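Member of DUF4221 family (Bacteroides vulgatus, PDB 3S9J) is of unknown function but folds as a six-bladed beta-propeller and belongs to the DUF4221 family. Local coordinates at residues A236-R239 with Y240-S243. Numbering follows the deposited sequence. Where two conformers were deposited one is given.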
loop_
_atom_site.group_PDB
_atom_site.type_symbol
_atom_site.label_atom_id
_atom_site.label_comp_id
_atom_site.label_asym_id
_atom_site.label_seq_id
_atom_site.Cartn_x
_atom_site.Cartn_y
_atom_site.Cartn_z
ATOM N N ALA A 236 -6.508 -13.868 10.262
ATOM C CA ALA A 236 -6.121 -13.824 8.865
ATOM C C ALA A 236 -4.708 -14.384 8.735
ATOM O O ALA A 236 -3.854 -13.795 8.092
ATOM C CB ALA A 236 -6.195 -12.394 8.333
ATOM N N LYS A 237 -4.491 -15.539 9.363
ATOM C CA LYS A 237 -3.178 -16.194 9.426
ATOM C C LYS A 237 -2.976 -17.098 8.221
ATOM O O LYS A 237 -3.885 -17.841 7.828
ATOM C CB LYS A 237 -3.108 -17.035 10.722
ATOM C CG LYS A 237 -1.937 -17.983 10.818
ATOM C CD LYS A 237 -1.979 -18.823 12.098
ATOM C CE LYS A 237 -0.854 -19.851 12.060
ATOM N NZ LYS A 237 -0.939 -20.814 10.914
ATOM N N SER A 238 -1.773 -17.075 7.670
ATOM C CA SER A 238 -1.359 -18.017 6.634
ATOM C C SER A 238 -1.194 -19.440 7.204
ATOM O O SER A 238 -0.592 -19.611 8.271
ATOM C CB SER A 238 -0.010 -17.617 6.068
ATOM O OG SER A 238 0.494 -18.643 5.225
ATOM N N ARG A 239 -1.692 -20.436 6.461
ATOM C CA ARG A 239 -1.494 -21.831 6.874
ATOM C C ARG A 239 -0.029 -22.267 6.801
ATOM O O ARG A 239 0.322 -23.291 7.368
ATOM C CB ARG A 239 -2.382 -22.788 6.063
ATOM C CG ARG A 239 -2.030 -22.924 4.577
ATOM C CD ARG A 239 -3.298 -23.259 3.770
ATOM N NE ARG A 239 -4.318 -22.215 3.913
ATOM C CZ ARG A 239 -5.605 -22.352 3.605
ATOM N NH1 ARG A 239 -6.068 -23.495 3.126
ATOM N NH2 ARG A 239 -6.432 -21.330 3.780
ATOM N N TYR A 240 0.825 -21.487 6.142
ATOM C CA TYR A 240 2.222 -21.845 5.970
ATOM C C TYR A 240 3.127 -21.214 7.004
ATOM O O TYR A 240 4.285 -21.562 7.051
ATOM C CB TYR A 240 2.696 -21.457 4.565
ATOM C CG TYR A 240 1.838 -22.083 3.504
ATOM C CD1 TYR A 240 1.855 -23.461 3.314
ATOM C CD2 TYR A 240 0.984 -21.315 2.703
ATOM C CE1 TYR A 240 1.065 -24.071 2.378
ATOM C CE2 TYR A 240 0.165 -21.934 1.750
ATOM C CZ TYR A 240 0.230 -23.315 1.587
ATOM O OH TYR A 240 -0.554 -23.964 0.659
ATOM N N LEU A 241 2.586 -20.325 7.844
ATOM C CA LEU A 241 3.376 -19.583 8.834
ATOM C C LEU A 241 2.967 -19.900 10.255
ATOM O O LEU A 241 1.798 -20.098 10.556
ATOM C CB LEU A 241 3.209 -18.058 8.650
ATOM C CG LEU A 241 3.630 -17.469 7.305
ATOM C CD1 LEU A 241 3.358 -15.959 7.298
ATOM C CD2 LEU A 241 5.100 -17.812 7.014
ATOM N N LYS A 242 3.958 -19.908 11.126
ATOM C CA LYS A 242 3.754 -19.985 12.563
ATOM C C LYS A 242 2.970 -18.739 12.989
ATOM O O LYS A 242 3.161 -17.659 12.410
ATOM C CB LYS A 242 5.146 -19.986 13.204
ATOM C CG LYS A 242 5.214 -20.374 14.626
ATOM C CD LYS A 242 6.652 -20.201 15.150
ATOM C CE LYS A 242 6.758 -20.618 16.609
ATOM N NZ LYS A 242 6.493 -22.062 16.719
ATOM N N SER A 243 2.109 -18.877 13.984
ATOM C CA SER A 243 1.392 -17.719 14.534
ATOM C C SER A 243 2.380 -16.666 15.012
ATOM O O SER A 243 3.442 -17.001 15.539
ATOM C CB SER A 243 0.452 -18.148 15.665
ATOM O OG SER A 243 -0.075 -17.014 16.309
#
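One face of the Tyr240 ring is covered by Arg239, whose CG stands over the ring centre in the conformer given. This is a CH-pi contact, with Arg239 CG 3.7 Å from the centroid of the Tyr240 ring and only 10° off the ring normal. The two side chains run side by side in the same direction. Arg239 CG sits between its backbone N and carbonyl carbon, which lays the methylene over its neighbour's ring. Farther out, this conformer of Arg239 forms a salt bridge with Glu318 and a hydrogen bond to the carbonyl of Gln5. Ser238 OG approaches the ring obliquely. Ser238 OG accepts a hydrogen bond from Tyr240 N at 3.0 Å and also hydrogen-bonds Glu318, so the serine joins the turn to strand 315-321.

Ser238 to Leu241 is a type I beta turn in the loop after strand 231-235, the outermost strand of one propeller blade. The loop packs against the next blade, which contains strands 266-273, 304-309 and 315-321. Leu241 N closes the turn on Ser238 O at 3.3 Å, from above the carbonyl plane.

Lys237 NZ reaches the same Ser238 O from the opposite face, at 2.9 Å. It also meets Leu241 O nearly head-on, with a C=O...N angle of 171°. The lysine chain is extended and then bends at chi4 (-61°), which brings NZ between the two carbonyls. A methionine here lacks the ammonium, and would probably leave Leu241 O without its lysine mate and Ser238 O held by Leu241 N alone among the bonds in this turn. Ser238 CB packs on Leu241 CG at 3.8 Å.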